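Local atomic coordinates of beta-N-acetylglucosaminidase-like protein Glycoside hydrolase family 20 (Flavobacterium johnsoniae, PDB entry 6YHH), a protein that probably removes terminal N-acetylglucosamine residues from chitin-derived oligosaccharides as a family 20 beta-N-acetylhexosaminidase of bacterial chitin metabolism. Residues 46-51 against 118-123; 164-169 against 501-506. All coordinates share one frame; numbering follows the deposited sequence.

Contact 1. Residues 46-51 against 118-123; sequences TRFLRR and ETLLQL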
ATOM      1  N   THR A  46       3.515  20.233  -9.141  1.00  9.71           N
ATOM      2  CA  THR A  46       2.318  19.452  -9.519  1.00  9.88           C
ATOM      3  C   THR A  46       1.812  18.616  -8.345  1.00 10.17           C
ATOM      4  O   THR A  46       0.611  18.625  -8.027  1.00 11.13           O
ATOM      5  CB  THR A  46       2.659  18.537 -10.744  1.00 10.90           C
ATOM      6  OG1 THR A  46       3.151  19.346 -11.869  1.00 11.75           O
ATOM      7  CG2 THR A  46       1.389  17.798 -11.171  1.00 11.97           C
ATOM      8  N   ARG A  47       2.749  17.920  -7.666  1.00 10.30           N
ATOM      9  CA  ARG A  47       2.334  17.085  -6.497  1.00 10.64           C
ATOM     10  C   ARG A  47       1.791  17.942  -5.386  1.00 11.37           C
ATOM     11  O   ARG A  47       0.859  17.572  -4.766  1.00 12.21           O
ATOM     12  CB  ARG A  47       3.516  16.250  -6.036  1.00 11.39           C
ATOM     13  CG  ARG A  47       3.865  15.162  -7.023  1.00 13.22           C
ATOM     14  CD  ARG A  47       4.985  14.239  -6.598  1.00 13.90           C
ATOM     15  NE  ARG A  47       6.308  14.853  -6.472  1.00 14.16           N
ATOM     16  CZ  ARG A  47       7.158  14.931  -7.494  1.00 16.15           C
ATOM     17  NH1 ARG A  47       6.827  14.417  -8.690  1.00 15.06           N
ATOM     18  NH2 ARG A  47       8.318  15.504  -7.305  1.00 16.52           N
ATOM     19  N   PHE A  48       2.363  19.111  -5.152  1.00 10.32           N
ATOM     20  CA  PHE A  48       1.848  20.058  -4.173  1.00 10.33           C
ATOM     21  C   PHE A  48       0.350  20.363  -4.426  1.00 10.55           C
ATOM     22  O   PHE A  48      -0.505  20.334  -3.568  1.00 10.32           O
ATOM     23  CB  PHE A  48       2.710  21.351  -4.119  1.00 10.42           C
ATOM     24  CG  PHE A  48       1.990  22.510  -3.493  1.00 10.81           C
ATOM     25  CD1 PHE A  48       1.923  22.714  -2.119  1.00 10.87           C
ATOM     26  CD2 PHE A  48       1.314  23.400  -4.293  1.00 10.98           C
ATOM     27  CE1 PHE A  48       1.254  23.810  -1.577  1.00 11.45           C
ATOM     28  CE2 PHE A  48       0.588  24.452  -3.746  1.00 10.75           C
ATOM     29  CZ  PHE A  48       0.541  24.681  -2.405  1.00 11.59           C
ATOM     30  N   LEU A  49       0.078  20.711  -5.680  1.00 10.99           N
ATOM     31  CA  LEU A  49      -1.280  21.083  -6.092  1.00 11.25           C
ATOM     32  C   LEU A  49      -2.244  19.904  -5.939  1.00 10.37           C
ATOM     33  O   LEU A  49      -3.339  20.060  -5.406  1.00 11.20           O
ATOM     34  CB  LEU A  49      -1.239  21.615  -7.512  1.00 12.45           C
ATOM     35  CG  LEU A  49      -2.537  22.239  -8.009  1.00 15.82           C
ATOM     36  CD1 LEU A  49      -2.790  23.473  -7.192  1.00 16.41           C
ATOM     37  CD2 LEU A  49      -2.441  22.626  -9.480  1.00 16.49           C
ATOM     38  N   ARG A  50      -1.813  18.723  -6.377  1.00  9.83           N
ATOM     39  CA  ARG A  50      -2.589  17.514  -6.177  1.00 10.55           C
ATOM     40  C   ARG A  50      -2.871  17.252  -4.715  1.00 10.14           C
ATOM     41  O   ARG A  50      -4.015  16.962  -4.316  1.00 10.53           O
ATOM     42  CB  ARG A  50      -1.943  16.290  -6.809  1.00 10.73           C
ATOM     43  CG  ARG A  50      -1.755  16.303  -8.328  1.00 11.53           C
ATOM     44  CD  ARG A  50      -3.134  16.172  -9.026  1.00 12.36           C
ATOM     45  NE  ARG A  50      -3.842  17.416  -9.159  1.00 12.99           N
ATOM     46  CZ  ARG A  50      -3.581  18.384 -10.046  1.00 15.13           C
ATOM     47  NH1 ARG A  50      -2.522  18.259 -10.871  1.00 16.14           N
ATOM     48  NH2 ARG A  50      -4.338  19.450 -10.069  1.00 15.73           N
ATOM     49  N   ARG A  51      -1.836  17.395  -3.868  1.00 10.22           N
ATOM     50  CA  ARG A  51      -2.031  17.150  -2.460  1.00  8.98           C
ATOM     51  C   ARG A  51      -2.981  18.183  -1.823  1.00  8.67           C
ATOM     52  O   ARG A  51      -3.886  17.844  -1.046  1.00  8.90           O
ATOM     53  CB  ARG A  51      -0.704  17.127  -1.722  1.00  9.52           C
ATOM     54  CG  ARG A  51       0.127  15.925  -2.088  1.00 10.13           C
ATOM     55  CD  ARG A  51       1.589  16.077  -1.773  1.00 10.37           C
ATOM     56  NE  ARG A  51       1.878  16.235  -0.384  1.00 10.58           N
ATOM     57  CZ  ARG A  51       3.024  16.705   0.110  1.00 10.17           C
ATOM     58  NH1 ARG A  51       3.935  17.194  -0.697  1.00 10.39           N
ATOM     59  NH2 ARG A  51       3.223  16.726   1.433  1.00 10.59           N
ATOM     60  N   GLU A 118       6.239  22.351   1.298  1.00  9.80           N
ATOM     61  CA  GLU A 118       5.857  21.524   2.458  1.00  9.36           C
ATOM     62  C   GLU A 118       5.418  22.369   3.617  1.00  9.23           C
ATOM     63  O   GLU A 118       4.455  22.069   4.281  1.00  9.94           O
ATOM     64  CB  GLU A 118       6.975  20.606   2.891  1.00  9.19           C
ATOM     65  CG  GLU A 118       7.390  19.630   1.782  1.00  9.74           C
ATOM     66  CD  GLU A 118       6.304  18.627   1.386  1.00  9.96           C
ATOM     67  OE1 GLU A 118       5.302  18.440   2.134  1.00 11.07           O
ATOM     68  OE2 GLU A 118       6.548  17.966   0.325  1.00 10.57           O
ATOM     69  N   THR A 119       6.110  23.476   3.852  1.00  8.45           N
ATOM     70  CA  THR A 119       5.691  24.391   4.901  1.00  9.35           C
ATOM     71  C   THR A 119       4.324  24.956   4.602  1.00  9.60           C
ATOM     72  O   THR A 119       3.479  25.110   5.526  1.00  9.75           O
ATOM     73  CB  THR A 119       6.725  25.524   5.091  1.00  9.77           C
ATOM     74  OG1 THR A 119       7.990  24.946   5.271  1.00 10.29           O
ATOM     75  CG2 THR A 119       6.383  26.383   6.269  1.00 10.28           C
ATOM     76  N   LEU A 120       4.128  25.404   3.356  1.00 10.53           N
ATOM     77  CA  LEU A 120       2.813  25.918   2.912  1.00 10.28           C
ATOM     78  C   LEU A 120       1.672  24.929   3.186  1.00 10.24           C
ATOM     79  O   LEU A 120       0.617  25.306   3.710  1.00 10.44           O
ATOM     80  CB  LEU A 120       2.863  26.410   1.445  1.00 11.44           C
ATOM     81  CG  LEU A 120       1.608  27.124   0.984  1.00 10.80           C
ATOM     82  CD1 LEU A 120       1.082  28.214   1.870  1.00 11.83           C
ATOM     83  CD2 LEU A 120       1.813  27.564  -0.440  1.00 11.71           C
ATOM     84  N   LEU A 121       1.844  23.660   2.843  1.00 10.59           N
ATOM     85  CA  LEU A 121       0.805  22.666   3.181  1.00  9.92           C
ATOM     86  C   LEU A 121       0.517  22.624   4.650  1.00 10.34           C
ATOM     87  O   LEU A 121      -0.646  22.476   5.061  1.00 10.85           O
ATOM     88  CB  LEU A 121       1.247  21.306   2.673  1.00 10.54           C
ATOM     89  CG  LEU A 121       1.184  21.147   1.159  1.00 10.20           C
ATOM     90  CD1 LEU A 121       1.883  19.868   0.728  1.00 10.51           C
ATOM     91  CD2 LEU A 121      -0.272  21.203   0.667  1.00 11.59           C
ATOM     92  N   GLN A 122       1.579  22.755   5.468  1.00 10.09           N
ATOM     93  CA  GLN A 122       1.366  22.721   6.924  1.00 11.33           C
ATOM     94  C   GLN A 122       0.719  23.930   7.459  1.00 10.56           C
ATOM     95  O   GLN A 122       0.070  23.847   8.528  1.00 11.45           O
ATOM     96  CB  GLN A 122       2.690  22.481   7.621  1.00  9.79           C
ATOM     97  CG  GLN A 122       3.283  21.089   7.370  1.00 10.40           C
ATOM     98  CD  GLN A 122       4.602  20.882   8.120  1.00 11.66           C
ATOM     99  OE1 GLN A 122       5.262  21.843   8.527  1.00 11.28           O
ATOM    100  NE2 GLN A 122       5.020  19.609   8.257  1.00 11.95           N
ATOM    101  N   LEU A 123       0.767  25.021   6.693  1.00 11.18           N
ATOM    102  CA  LEU A 123       0.110  26.237   7.133  1.00 12.87           C
ATOM    103  C   LEU A 123      -1.373  26.276   6.888  1.00 13.33           C
ATOM    104  O   LEU A 123      -2.099  27.140   7.427  1.00 12.43           O
ATOM    105  CB  LEU A 123       0.715  27.467   6.421  1.00 14.78           C
ATOM    106  CG  LEU A 123       1.861  28.285   6.931  1.00 19.10           C
ATOM    107  CD1 LEU A 123       1.973  29.519   5.982  1.00 20.87           C
ATOM    108  CD2 LEU A 123       1.679  28.738   8.405  1.00 16.31           C
TER
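F48 and R51, one helical turn apart on helix 40-56, face E118, L120 and L121 of helix 110-123, pairing the two helices of the alpha/beta domain that precedes the catalytic barrel in family 20 hydrolases. The segments run nearly parallel, their axes 11° apart and 10.9 Å from each other at closest approach. At that spacing the backbones do not touch, and long side chains bridge the gap.

The apolar half belongs to the F48 ring. Its CG stands anti to the backbone N (chi1 161°), which swings the ring across to the other helix although the CB itself does not point there. L121 slides past it in the opposite direction and approaches the CD1-CE1 bond of the ring obliquely, with CG 3.7 Å from F48 CD1 and CD2 beside F48 CE1. At the far end of the ring, L120 CD2 lies 3.7 Å from F48 CZ. L76 of strand 76-80 touches both F48 and L120, joining this packing to the sheet beneath.

The polar half is an end-on salt bridge. R51 bends at chi3, and E118, whose CB points away from helix 40-56, folds back at chi2 to meet it. R51 NH1 donates to E118 OE2 at 2.9 Å in a nearly straight bond, while R51 NH2 reaches E118 OE1 at 2.8 Å. Both oxygens are met on their syn side, but the guanidinium and carboxylate planes are twisted by 36°. With E500 pairing with R51 NE, the guanidinium is held at three nitrogens, which should fix its rotation. One of its faces rests on L121, whose CD1 sits over the centre of the group, 3.4 Å from R51 CZ.

Contact 2. Residues 164-169 against 501-506; sequences KRNLDA and LGLTHI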
ATOM      1  N   LYS A 164       9.609   4.210  -2.383  1.00  8.27           N
ATOM      2  CA  LYS A 164       9.067   5.402  -2.987  1.00  7.97           C
ATOM      3  C   LYS A 164       8.246   6.230  -1.993  1.00  7.90           C
ATOM      4  O   LYS A 164       8.452   7.450  -1.873  1.00  8.45           O
ATOM      5  CB  LYS A 164       8.245   5.110  -4.235  1.00  8.12           C
ATOM      6  CG  LYS A 164       9.059   4.690  -5.442  1.00  9.16           C
ATOM      7  CD  LYS A 164       8.177   4.415  -6.621  1.00 10.38           C
ATOM      8  CE  LYS A 164       8.960   4.192  -7.875  1.00 11.32           C
ATOM      9  NZ  LYS A 164       8.103   4.112  -9.127  1.00 12.39           N
ATOM     10  N   ARG A 165       7.324   5.606  -1.262  1.00  8.14           N
ATOM     11  CA  ARG A 165       6.491   6.440  -0.398  1.00  8.72           C
ATOM     12  C   ARG A 165       7.328   7.013   0.721  1.00  8.76           C
ATOM     13  O   ARG A 165       7.009   8.119   1.290  1.00  9.39           O
ATOM     14  CB  ARG A 165       5.272   5.729   0.143  1.00  9.39           C
ATOM     15  CG  ARG A 165       5.508   4.523   1.035  1.00  9.66           C
ATOM     16  CD  ARG A 165       4.218   3.855   1.445  1.00  9.96           C
ATOM     17  NE  ARG A 165       4.408   2.749   2.358  1.00 10.15           N
ATOM     18  CZ  ARG A 165       4.366   1.446   2.036  1.00 11.59           C
ATOM     19  NH1 ARG A 165       4.591   0.527   2.932  1.00 11.61           N
ATOM     20  NH2 ARG A 165       4.112   1.076   0.773  1.00 12.01           N
ATOM     21  N   ASN A 166       8.312   6.271   1.194  1.00  8.85           N
ATOM     22  CA  ASN A 166       9.167   6.825   2.248  1.00  8.21           C
ATOM     23  C   ASN A 166      10.016   8.019   1.744  1.00  8.23           C
ATOM     24  O   ASN A 166      10.277   8.912   2.509  1.00  8.10           O
ATOM     25  CB  ASN A 166       9.961   5.707   2.903  1.00  8.67           C
ATOM     26  CG  ASN A 166       9.124   5.013   3.959  1.00  9.19           C
ATOM     27  OD1 ASN A 166       8.343   4.021   3.684  1.00 11.15           O
ATOM     28  ND2 ASN A 166       9.202   5.536   5.135  1.00  7.85           N
ATOM     29  N   LEU A 167      10.435   8.000   0.490  1.00  7.69           N
ATOM     30  CA  LEU A 167      11.096   9.146  -0.088  1.00  8.65           C
ATOM     31  C   LEU A 167      10.125  10.321  -0.077  1.00  9.27           C
ATOM     32  O   LEU A 167      10.525  11.462   0.253  1.00  9.02           O
ATOM     33  CB  LEU A 167      11.562   8.834  -1.528  1.00  9.19           C
ATOM     34  CG  LEU A 167      12.787   7.945  -1.543  1.00  9.13           C
ATOM     35  CD1 LEU A 167      13.062   7.345  -2.957  1.00  9.46           C
ATOM     36  CD2 LEU A 167      14.023   8.631  -0.984  1.00  9.76           C
ATOM     37  N   ASP A 168       8.830  10.111  -0.395  1.00  8.64           N
ATOM     38  CA  ASP A 168       7.870  11.229  -0.281  1.00  9.91           C
ATOM     39  C   ASP A 168       7.782  11.735   1.154  1.00  9.31           C
ATOM     40  O   ASP A 168       7.683  12.959   1.364  1.00  9.62           O
ATOM     41  CB  ASP A 168       6.493  10.807  -0.783  1.00 11.10           C
ATOM     42  CG  ASP A 168       6.462  10.639  -2.313  1.00 12.72           C
ATOM     43  OD1 ASP A 168       6.757  11.658  -2.991  1.00 15.96           O
ATOM     44  OD2 ASP A 168       6.130   9.578  -2.782  1.00 16.50           O
ATOM     45  N   ALA A 169       7.784  10.824   2.124  1.00  8.95           N
ATOM     46  CA  ALA A 169       7.656  11.228   3.522  1.00  9.06           C
ATOM     47  C   ALA A 169       8.911  12.073   3.936  1.00  8.90           C
ATOM     48  O   ALA A 169       8.818  13.052   4.729  1.00  8.47           O
ATOM     49  CB  ALA A 169       7.481  10.057   4.448  1.00  9.74           C
ATOM     50  N   LEU A 501       0.442  10.425   1.273  1.00  8.41           N
ATOM     51  CA  LEU A 501       1.578   9.967   0.505  1.00  8.55           C
ATOM     52  C   LEU A 501       1.657   8.411   0.528  1.00  9.29           C
ATOM     53  O   LEU A 501       2.603   7.822   0.011  1.00 10.47           O
ATOM     54  CB  LEU A 501       2.863  10.535   1.159  1.00  9.13           C
ATOM     55  CG  LEU A 501       2.880  12.060   1.232  1.00 10.26           C
ATOM     56  CD1 LEU A 501       4.109  12.553   2.010  1.00 11.45           C
ATOM     57  CD2 LEU A 501       2.736  12.713  -0.116  1.00 10.63           C
ATOM     58  N   GLY A 502       0.639   7.758   1.063  1.00  8.80           N
ATOM     59  CA  GLY A 502       0.569   6.295   1.101  1.00 10.19           C
ATOM     60  C   GLY A 502       1.139   5.671   2.341  1.00  9.34           C
ATOM     61  O   GLY A 502       1.132   4.438   2.490  1.00  9.38           O
ATOM     62  N   LEU A 503       1.649   6.475   3.264  1.00  8.99           N
ATOM     63  CA  LEU A 503       2.267   5.877   4.459  1.00  9.15           C
ATOM     64  C   LEU A 503       1.250   5.091   5.262  1.00 10.06           C
ATOM     65  O   LEU A 503       0.081   5.481   5.412  1.00 10.68           O
ATOM     66  CB  LEU A 503       2.946   6.986   5.365  1.00 10.10           C
ATOM     67  CG  LEU A 503       4.369   7.430   4.957  1.00 12.27           C
ATOM     68  CD1 LEU A 503       5.404   6.429   4.609  1.00 14.65           C
ATOM     69  CD2 LEU A 503       4.243   8.140   3.614  1.00 13.94           C
ATOM     70  N   THR A 504       1.646   3.948   5.792  1.00  8.54           N
ATOM     71  CA  THR A 504       0.693   2.939   6.277  1.00  8.40           C
ATOM     72  C   THR A 504       0.675   2.884   7.773  1.00  8.69           C
ATOM     73  O   THR A 504       0.081   1.981   8.350  1.00  7.87           O
ATOM     74  CB  THR A 504       1.057   1.519   5.825  1.00  7.78           C
ATOM     75  OG1 THR A 504       2.283   1.059   6.438  1.00  7.27           O
ATOM     76  CG2 THR A 504       1.245   1.411   4.304  1.00  7.66           C
ATOM     77  N   HIS A 505       1.341   3.822   8.438  1.00  8.38           N
ATOM     78  CA  HIS A 505       1.505   3.702   9.898  1.00  8.71           C
ATOM     79  C   HIS A 505       0.187   3.571  10.687  1.00  9.25           C
ATOM     80  O   HIS A 505       0.086   2.781  11.617  1.00 10.77           O
ATOM     81  CB  HIS A 505       2.364   4.816  10.471  1.00  8.96           C
ATOM     82  CG  HIS A 505       1.948   6.183  10.061  1.00  8.88           C
ATOM     83  ND1 HIS A 505       1.894   6.570   8.741  1.00  9.45           N
ATOM     84  CD2 HIS A 505       1.618   7.280  10.791  1.00  9.07           C
ATOM     85  CE1 HIS A 505       1.464   7.814   8.675  1.00 10.53           C
ATOM     86  NE2 HIS A 505       1.365   8.293   9.910  1.00  9.16           N
ATOM     87  N   ILE A 506      -0.825   4.299  10.291  1.00  8.68           N
ATOM     88  CA  ILE A 506      -2.129   4.265  10.962  1.00  9.07           C
ATOM     89  C   ILE A 506      -2.962   3.131  10.354  1.00  9.17           C
ATOM     90  O   ILE A 506      -3.565   2.303  11.078  1.00  9.64           O
ATOM     91  CB  ILE A 506      -2.864   5.639  10.843  1.00  9.29           C
ATOM     92  CG1 ILE A 506      -1.997   6.755  11.464  1.00  9.96           C
ATOM     93  CG2 ILE A 506      -4.177   5.585  11.592  1.00  9.61           C
ATOM     94  CD1 ILE A 506      -2.386   8.144  11.038  1.00 11.61           C
TER
HETATM   95  O   HOH W   1       4.753   0.043   5.836  1.00  6.80           O
HETATM   96  O   HOH W   2       3.674   8.329  -2.412  1.00 11.12           O
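R165 reaches from helix 160-172, on the outside of the catalytic (beta/alpha)8 TIM barrel, along the loop that carries L501 to T504. Its CB lies 3.4 Å from L501 O. With chi1 at 62°, CG is placed between the backbone N and carbonyl carbon and comes near L503 CD1; the extended chain then carries CD to within 3.3 Å of G502 O. NE passes the same carbonyl without a hydrogen bond across the contact and forms a salt bridge with D461, which also accepts from the T504 backbone N. At the tip, T504 CG2 covers one guanidinium face, offset toward the rim, while NH2 pairs with D161. NH1 donates to a water that also hydrogen-bonds T504 OG1.

Further along the helix, the leucines pack on the helix: L503 CD2 sits 3.9 Å from A169 CB, and L501 CD1 lies against the backbone carbonyl of D168. The D168 carboxylate is held by R223 and Y219. A second water joins it to the loop, donating to D168 OD2 at 2.8 Å and to L501 O at 2.7 Å.

How the contacts relate
From the N terminus, after strands 15-19, 21-24 and 31-35, the chain forms helix 40-56, then passes through strands 76-80, 94-99 and 102-107 before helix 110-123 returns beside it, closing contact 1 within the N-terminal alpha/beta domain. Contact 2 opens only afterwards, on helix 160-172, and closes 332 residues later, after the chain has built most of the barrel and left helix 484-497. The contacts are therefore in series, neither nested nor crossed. Their centres nevertheless lie about 15 Å apart, and they touch where L501 CD2 packs 3.6 Å from R51 NE. The 501-506 loop thus meets both the barrel's helix 160-172 and the helix pair of the N-terminal domain.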